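Local atomic coordinates of 11S globulin (Wrightia tinctoria, PDB entry 5WXU), a protein that probably serves as a hexameric seed storage protein, a nutrient reservoir of the 11S globulin family, and binds the plant hormone auxin. Residues B[356-369]-B[388-402]. Residues are numbered along the deposited sequence; the frame is centred on the assembly and turned at random.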
ATOM      1  N   SER B 356      -0.916  22.883  21.388  1.00 19.00           N
ATOM      2  CA  SER B 356      -0.345  22.515  22.718  1.00 18.32           C
ATOM      3  C   SER B 356      -1.226  22.932  23.875  1.00 20.97           C
ATOM      4  O   SER B 356      -1.854  23.960  23.808  1.00 22.15           O
ATOM      5  CB  SER B 356       0.988  23.141  22.929  1.00 18.35           C
ATOM      6  OG  SER B 356       1.962  22.687  21.978  1.00 18.85           O
ATOM      7  N   TYR B 357      -1.318  22.056  24.871  1.00 17.58           N
ATOM      8  CA  TYR B 357      -2.046  22.367  26.112  1.00 17.57           C
ATOM      9  C   TYR B 357      -1.094  22.241  27.260  1.00 18.80           C
ATOM     10  O   TYR B 357      -0.443  21.249  27.394  1.00 19.64           O
ATOM     11  CB  TYR B 357      -3.149  21.355  26.273  1.00 17.79           C
ATOM     12  CG  TYR B 357      -4.016  21.627  27.465  1.00 18.51           C
ATOM     13  CD1 TYR B 357      -4.869  22.727  27.471  1.00 19.85           C
ATOM     14  CD2 TYR B 357      -3.973  20.817  28.568  1.00 19.92           C
ATOM     15  CE1 TYR B 357      -5.610  23.029  28.611  1.00 20.81           C
ATOM     16  CE2 TYR B 357      -4.777  21.052  29.669  1.00 20.23           C
ATOM     17  CZ  TYR B 357      -5.608  22.174  29.669  1.00 19.77           C
ATOM     18  OH  TYR B 357      -6.358  22.455  30.820  1.00 25.08           O
ATOM     19  N   VAL B 358      -1.015  23.249  28.122  1.00 18.62           N
ATOM     20  CA  VAL B 358      -0.099  23.220  29.241  1.00 18.61           C
ATOM     21  C   VAL B 358      -0.786  22.590  30.453  1.00 18.96           C
ATOM     22  O   VAL B 358      -1.758  23.146  30.984  1.00 20.12           O
ATOM     23  CB  VAL B 358       0.341  24.636  29.598  1.00 19.55           C
ATOM     24  CG1 VAL B 358       1.432  24.603  30.666  1.00 18.46           C
ATOM     25  CG2 VAL B 358       0.861  25.391  28.418  1.00 20.88           C
ATOM     26  N   THR B 359      -0.320  21.440  30.866  1.00 19.72           N
ATOM     27  CA  THR B 359      -0.905  20.730  31.961  1.00 21.60           C
ATOM     28  C   THR B 359      -0.287  21.062  33.282  1.00 21.12           C
ATOM     29  O   THR B 359      -0.973  20.857  34.307  1.00 23.25           O
ATOM     30  CB  THR B 359      -0.866  19.227  31.764  1.00 20.42           C
ATOM     31  OG1 THR B 359       0.422  18.852  31.278  1.00 22.18           O
ATOM     32  CG2 THR B 359      -1.921  18.870  30.715  1.00 19.23           C
ATOM     33  N   ARG B 360       0.950  21.544  33.277  1.00 22.02           N
ATOM     34  CA  ARG B 360       1.697  21.782  34.538  1.00 22.94           C
ATOM     35  C   ARG B 360       2.679  22.850  34.308  1.00 22.30           C
ATOM     36  O   ARG B 360       3.375  22.899  33.274  1.00 21.28           O
ATOM     37  CB  ARG B 360       2.458  20.564  35.037  1.00 27.60           C
ATOM     38  CG  ARG B 360       1.646  19.396  35.493  1.00 34.79           C
ATOM     39  CD  ARG B 360       2.458  18.388  36.319  1.00 44.89           C
ATOM     40  NE  ARG B 360       2.621  17.097  35.625  1.00 56.76           N
ATOM     41  CZ  ARG B 360       3.558  16.167  35.899  1.00 60.20           C
ATOM     42  NH1 ARG B 360       4.456  16.350  36.883  1.00 58.56           N
ATOM     43  NH2 ARG B 360       3.597  15.034  35.170  1.00 47.43           N
ATOM     44  N   GLY B 361       2.855  23.728  35.282  1.00 21.40           N
ATOM     45  CA  GLY B 361       3.993  24.616  35.153  1.00 23.17           C
ATOM     46  C   GLY B 361       3.803  25.831  34.310  1.00 22.36           C
ATOM     47  O   GLY B 361       2.674  26.269  34.060  1.00 23.02           O
ATOM     48  N   SER B 362       4.898  26.361  33.788  1.00 21.53           N
ATOM     49  CA  SER B 362       4.887  27.583  33.038  1.00 22.19           C
ATOM     50  C   SER B 362       6.195  27.715  32.291  1.00 21.58           C
ATOM     51  O   SER B 362       7.136  26.980  32.530  1.00 24.51           O
ATOM     52  CB  SER B 362       4.699  28.822  33.950  1.00 22.97           C
ATOM     53  OG  SER B 362       5.808  28.914  34.829  1.00 24.59           O
ATOM     54  N   GLY B 363       6.231  28.641  31.395  1.00 21.98           N
ATOM     55  CA  GLY B 363       7.463  28.961  30.677  1.00 23.60           C
ATOM     56  C   GLY B 363       7.323  30.122  29.732  1.00 24.09           C
ATOM     57  O   GLY B 363       6.307  30.780  29.706  1.00 25.51           O
ATOM     58  N   ARG B 364       8.370  30.378  28.950  1.00 21.68           N
ATOM     59  CA  ARG B 364       8.388  31.373  27.935  1.00 23.70           C
ATOM     60  C   ARG B 364       8.330  30.665  26.568  1.00 24.03           C
ATOM     61  O   ARG B 364       9.040  29.729  26.344  1.00 24.26           O
ATOM     62  CB  ARG B 364       9.718  32.135  27.965  1.00 25.70           C
ATOM     63  CG  ARG B 364       9.848  33.275  26.995  1.00 21.80           C
ATOM     64  CD  ARG B 364      11.194  33.999  27.134  1.00 23.94           C
ATOM     65  NE  ARG B 364      11.404  35.018  26.124  1.00 26.20           N
ATOM     66  CZ  ARG B 364      12.512  35.732  25.963  1.00 26.11           C
ATOM     67  NH1 ARG B 364      13.577  35.543  26.742  1.00 25.96           N
ATOM     68  NH2 ARG B 364      12.564  36.612  25.003  1.00 26.24           N
ATOM     69  N   LEU B 365       7.474  31.168  25.712  1.00 22.49           N
ATOM     70  CA  LEU B 365       7.327  30.779  24.318  1.00 21.56           C
ATOM     71  C   LEU B 365       7.624  31.992  23.411  1.00 22.46           C
ATOM     72  O   LEU B 365       7.074  33.059  23.553  1.00 22.98           O
ATOM     73  CB  LEU B 365       5.902  30.225  24.081  1.00 22.96           C
ATOM     74  CG  LEU B 365       5.539  29.976  22.605  1.00 26.12           C
ATOM     75  CD1 LEU B 365       6.256  28.743  22.086  1.00 25.92           C
ATOM     76  CD2 LEU B 365       4.027  29.827  22.516  1.00 26.74           C
ATOM     77  N   GLN B 366       8.497  31.803  22.453  1.00 19.55           N
ATOM     78  CA  GLN B 366       8.631  32.729  21.345  1.00 20.46           C
ATOM     79  C   GLN B 366       8.312  32.051  20.020  1.00 21.64           C
ATOM     80  O   GLN B 366       8.721  30.903  19.782  1.00 20.91           O
ATOM     81  CB  GLN B 366       9.992  33.355  21.312  1.00 21.96           C
ATOM     82  CG  GLN B 366      10.133  34.347  20.191  1.00 22.57           C
ATOM     83  CD  GLN B 366      11.271  35.289  20.350  1.00 24.57           C
ATOM     84  OE1 GLN B 366      12.390  34.886  20.698  1.00 25.50           O
ATOM     85  NE2 GLN B 366      11.007  36.577  20.043  1.00 22.77           N
ATOM     86  N   VAL B 367       7.525  32.751  19.223  1.00 19.96           N
ATOM     87  CA  VAL B 367       7.139  32.271  17.902  1.00 21.42           C
ATOM     88  C   VAL B 367       7.489  33.320  16.861  1.00 22.80           C
ATOM     89  O   VAL B 367       7.198  34.528  17.064  1.00 24.08           O
ATOM     90  CB  VAL B 367       5.665  32.032  17.809  1.00 20.72           C
ATOM     91  CG1 VAL B 367       5.305  31.385  16.466  1.00 21.35           C
ATOM     92  CG2 VAL B 367       5.199  31.163  18.945  1.00 20.61           C
ATOM     93  N   GLY B 368       8.111  32.860  15.785  1.00 20.92           N
ATOM     94  CA  GLY B 368       8.452  33.644  14.579  1.00 20.48           C
ATOM     95  C   GLY B 368       7.678  33.154  13.315  1.00 23.05           C
ATOM     96  O   GLY B 368       7.531  31.937  13.092  1.00 24.85           O
ATOM     97  N   GLY B 369       7.196  34.089  12.515  1.00 22.98           N
ATOM     98  CA  GLY B 369       6.510  33.782  11.253  1.00 25.88           C
ATOM     99  C   GLY B 369       7.136  34.468  10.058  1.00 29.77           C
ATOM    100  O   GLY B 369       8.365  34.428   9.845  1.00 30.67           O
ATOM    101  N   ILE B 388       0.794  26.663  17.060  1.00 18.07           N
ATOM    102  CA  ILE B 388       1.920  27.027  16.249  1.00 19.15           C
ATOM    103  C   ILE B 388       1.681  26.470  14.831  1.00 19.61           C
ATOM    104  O   ILE B 388       1.789  25.242  14.653  1.00 21.18           O
ATOM    105  CB  ILE B 388       3.245  26.552  16.783  1.00 20.52           C
ATOM    106  CG1 ILE B 388       3.479  27.139  18.170  1.00 22.84           C
ATOM    107  CG2 ILE B 388       4.350  27.079  15.909  1.00 20.46           C
ATOM    108  CD1 ILE B 388       4.420  26.389  18.990  1.00 24.05           C
ATOM    109  N   PRO B 389       1.336  27.322  13.887  1.00 20.41           N
ATOM    110  CA  PRO B 389       1.158  26.797  12.481  1.00 19.08           C
ATOM    111  C   PRO B 389       2.428  26.227  11.890  1.00 19.49           C
ATOM    112  O   PRO B 389       3.550  26.600  12.263  1.00 18.20           O
ATOM    113  CB  PRO B 389       0.729  28.039  11.667  1.00 20.92           C
ATOM    114  CG  PRO B 389       0.184  29.016  12.736  1.00 21.67           C
ATOM    115  CD  PRO B 389       1.095  28.780  13.920  1.00 21.87           C
ATOM    116  N   GLN B 390       2.238  25.270  10.977  1.00 17.28           N
ATOM    117  CA  GLN B 390       3.262  24.755  10.081  1.00 16.05           C
ATOM    118  C   GLN B 390       4.275  25.800   9.639  1.00 17.55           C
ATOM    119  O   GLN B 390       3.879  26.916   9.275  1.00 18.62           O
ATOM    120  CB  GLN B 390       2.562  24.191   8.869  1.00 16.51           C
ATOM    121  CG  GLN B 390       3.492  23.691   7.778  1.00 16.29           C
ATOM    122  CD  GLN B 390       2.754  23.192   6.512  1.00 18.93           C
ATOM    123  OE1 GLN B 390       1.547  23.351   6.322  1.00 19.30           O
ATOM    124  NE2 GLN B 390       3.524  22.547   5.622  1.00 20.32           N
ATOM    125  N   ASN B 391       5.534  25.476   9.882  1.00 16.23           N
ATOM    126  CA  ASN B 391       6.689  26.191   9.430  1.00 17.62           C
ATOM    127  C   ASN B 391       6.975  27.442  10.271  1.00 16.84           C
ATOM    128  O   ASN B 391       8.010  28.061  10.025  1.00 16.43           O
ATOM    129  CB  ASN B 391       6.641  26.601   7.939  1.00 18.71           C
ATOM    130  CG  ASN B 391       6.856  25.449   6.981  1.00 20.60           C
ATOM    131  OD1 ASN B 391       7.215  24.289   7.369  1.00 22.20           O
ATOM    132  ND2 ASN B 391       6.672  25.734   5.706  1.00 20.60           N
ATOM    133  N   TYR B 392       6.101  27.827  11.222  1.00 15.36           N
ATOM    134  CA  TYR B 392       6.481  28.953  12.096  1.00 18.90           C
ATOM    135  C   TYR B 392       7.598  28.456  13.030  1.00 18.34           C
ATOM    136  O   TYR B 392       7.540  27.362  13.581  1.00 16.76           O
ATOM    137  CB  TYR B 392       5.285  29.421  12.950  1.00 16.93           C
ATOM    138  CG  TYR B 392       4.318  30.326  12.218  1.00 19.43           C
ATOM    139  CD1 TYR B 392       3.571  29.888  11.118  1.00 19.72           C
ATOM    140  CD2 TYR B 392       4.021  31.596  12.724  1.00 21.17           C
ATOM    141  CE1 TYR B 392       2.690  30.744  10.473  1.00 22.23           C
ATOM    142  CE2 TYR B 392       3.120  32.419  12.108  1.00 20.00           C
ATOM    143  CZ  TYR B 392       2.422  31.989  11.019  1.00 20.93           C
ATOM    144  OH  TYR B 392       1.525  32.812  10.437  1.00 24.33           O
ATOM    145  N   VAL B 393       8.611  29.304  13.262  1.00 17.94           N
ATOM    146  CA  VAL B 393       9.715  28.933  14.118  1.00 17.69           C
ATOM    147  C   VAL B 393       9.342  29.198  15.566  1.00 18.56           C
ATOM    148  O   VAL B 393       8.682  30.203  15.867  1.00 19.69           O
ATOM    149  CB  VAL B 393      10.990  29.663  13.718  1.00 19.59           C
ATOM    150  CG1 VAL B 393      12.135  29.357  14.661  1.00 19.23           C
ATOM    151  CG2 VAL B 393      11.383  29.185  12.341  1.00 20.89           C
ATOM    152  N   TYR B 394       9.725  28.304  16.456  1.00 18.39           N
ATOM    153  CA  TYR B 394       9.417  28.526  17.883  1.00 20.07           C
ATOM    154  C   TYR B 394      10.432  28.024  18.848  1.00 21.06           C
ATOM    155  O   TYR B 394      11.106  27.030  18.580  1.00 21.43           O
ATOM    156  CB  TYR B 394       8.051  27.957  18.264  1.00 20.94           C
ATOM    157  CG  TYR B 394       7.874  26.461  18.068  1.00 24.71           C
ATOM    158  CD1 TYR B 394       7.791  25.925  16.807  1.00 25.31           C
ATOM    159  CD2 TYR B 394       7.614  25.631  19.127  1.00 31.87           C
ATOM    160  CE1 TYR B 394       7.563  24.592  16.620  1.00 29.14           C
ATOM    161  CE2 TYR B 394       7.392  24.268  18.956  1.00 30.59           C
ATOM    162  CZ  TYR B 394       7.367  23.760  17.683  1.00 36.81           C
ATOM    163  OH  TYR B 394       7.120  22.418  17.447  1.00 36.48           O
ATOM    164  N   LEU B 395      10.481  28.669  20.009  1.00 21.79           N
ATOM    165  CA  LEU B 395      11.405  28.315  21.112  1.00 24.15           C
ATOM    166  C   LEU B 395      10.621  28.276  22.408  1.00 23.06           C
ATOM    167  O   LEU B 395       9.908  29.216  22.648  1.00 25.02           O
ATOM    168  CB  LEU B 395      12.374  29.466  21.437  1.00 30.58           C
ATOM    169  CG  LEU B 395      13.459  29.799  20.478  1.00 36.65           C
ATOM    170  CD1 LEU B 395      12.896  30.770  19.469  1.00 37.70           C
ATOM    171  CD2 LEU B 395      14.680  30.316  21.257  1.00 33.97           C
ATOM    172  N   LYS B 396      10.868  27.309  23.272  1.00 20.92           N
ATOM    173  CA  LYS B 396      10.203  27.171  24.552  1.00 25.49           C
ATOM    174  C   LYS B 396      11.293  27.039  25.623  1.00 26.02           C
ATOM    175  O   LYS B 396      12.304  26.343  25.418  1.00 24.03           O
ATOM    176  CB  LYS B 396       9.279  25.902  24.624  1.00 28.93           C
ATOM    177  CG  LYS B 396       8.324  25.668  23.440  1.00 35.35           C
ATOM    178  CD  LYS B 396       7.342  24.464  23.646  1.00 35.53           C
ATOM    179  CE  LYS B 396       7.379  23.398  22.540  1.00 38.26           C
ATOM    180  NZ  LYS B 396       6.023  23.147  21.927  1.00 48.36           N
ATOM    181  N   GLN B 397      11.066  27.688  26.778  1.00 22.77           N
ATOM    182  CA  GLN B 397      11.908  27.490  27.965  1.00 22.23           C
ATOM    183  C   GLN B 397      11.004  27.411  29.171  1.00 23.23           C
ATOM    184  O   GLN B 397      10.109  28.271  29.343  1.00 24.53           O
ATOM    185  CB  GLN B 397      12.842  28.650  28.188  1.00 24.37           C
ATOM    186  CG  GLN B 397      13.745  28.448  29.412  1.00 24.10           C
ATOM    187  CD  GLN B 397      14.898  29.395  29.451  1.00 30.71           C
ATOM    188  OE1 GLN B 397      14.822  30.527  28.960  1.00 30.36           O
ATOM    189  NE2 GLN B 397      15.990  28.947  30.076  1.00 36.85           N
ATOM    190  N   ALA B 398      11.254  26.430  29.994  1.00 20.08           N
ATOM    191  CA  ALA B 398      10.432  26.238  31.214  1.00 20.66           C
ATOM    192  C   ALA B 398      10.820  27.303  32.218  1.00 22.59           C
ATOM    193  O   ALA B 398      11.985  27.762  32.268  1.00 21.76           O
ATOM    194  CB  ALA B 398      10.650  24.900  31.847  1.00 20.95           C
ATOM    195  N   GLY B 399       9.859  27.664  33.034  1.00 22.43           N
ATOM    196  CA  GLY B 399      10.156  28.524  34.168  1.00 24.54           C
ATOM    197  C   GLY B 399      10.629  27.720  35.344  1.00 23.94           C
ATOM    198  O   GLY B 399      10.911  26.518  35.272  1.00 22.21           O
ATOM    199  N   PRO B 400      10.704  28.380  36.529  1.00 26.40           N
ATOM    200  CA  PRO B 400      11.214  27.773  37.747  1.00 26.66           C
ATOM    201  C   PRO B 400      10.468  26.549  38.328  1.00 25.54           C
ATOM    202  O   PRO B 400      11.046  25.843  39.136  1.00 26.68           O
ATOM    203  CB  PRO B 400      11.235  28.970  38.738  1.00 28.16           C
ATOM    204  CG  PRO B 400      10.272  29.932  38.199  1.00 28.72           C
ATOM    205  CD  PRO B 400      10.096  29.722  36.742  1.00 26.49           C
ATOM    206  N   GLN B 401       9.262  26.256  37.864  1.00 26.15           N
ATOM    207  CA  GLN B 401       8.472  25.107  38.352  1.00 24.65           C
ATOM    208  C   GLN B 401       8.471  23.999  37.273  1.00 26.15           C
ATOM    209  O   GLN B 401       7.800  22.973  37.454  1.00 23.54           O
ATOM    210  CB  GLN B 401       7.010  25.471  38.712  1.00 32.00           C
ATOM    211  CG  GLN B 401       6.836  26.136  40.099  1.00 33.63           C
ATOM    212  CD  GLN B 401       7.493  27.496  40.105  1.00 39.47           C
ATOM    213  OE1 GLN B 401       7.197  28.340  39.220  1.00 36.55           O
ATOM    214  NE2 GLN B 401       8.437  27.719  41.058  1.00 34.96           N
ATOM    215  N   GLY B 402       9.173  24.210  36.161  1.00 23.15           N
ATOM    216  CA  GLY B 402       9.125  23.169  35.124  1.00 23.38           C
ATOM    217  C   GLY B 402       7.981  23.518  34.222  1.00 22.47           C
ATOM    218  O   GLY B 402       7.297  24.533  34.402  1.00 19.27           O
TER
HETATM  219  O   HOH W   1       7.630  26.916  35.674  1.00 25.62           O
HETATM  220  O   HOH W   2       4.661  27.989  37.629  1.00 39.14           O
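With CG anti to the backbone N (chi1 171°), Leu365 lies alongside Lys396, pointing the same way, and its CD1 comes 3.9 Å from Lys396 CG. Val367 has CG1 anti to its own N, which sets this methyl at the edge of the Tyr392 ring, near its plane, 4.0 Å from Tyr392 CD2. Val367 CG2 instead faces Ile388 CG1 and Tyr394 CB, 4.3 Å from the latter. On the same face, the Tyr394 ring carries Ile388 CD1 over its rim. Strands 361-368 and 393-399 run antiparallel (148° between directions): the pairs Arg364-Gln397, Gln366-Leu395 and Gly368-Val393 each exchange two backbone hydrogen bonds, the shortest from Gly368 N to Val393 O (2.7 Å). At the turn end, Gly399 N donates a hydrogen bond to Ser362 O (2.9 Å) from above its carbonyl plane, while a water joins Ser362 OG to Gln401 N and Gly402 O. Arg364 NE forms a salt bridge to Asp377 and NH2 one to Asp230 of a second subunit, whose backbone N donates to Gln366 OE1. This strand pair of the C-terminal cupin barrel thus has a mainly apolar inner face, also taking the Lys396 chain, and a mixed one whose polar groups, with Val393, meet that subunit.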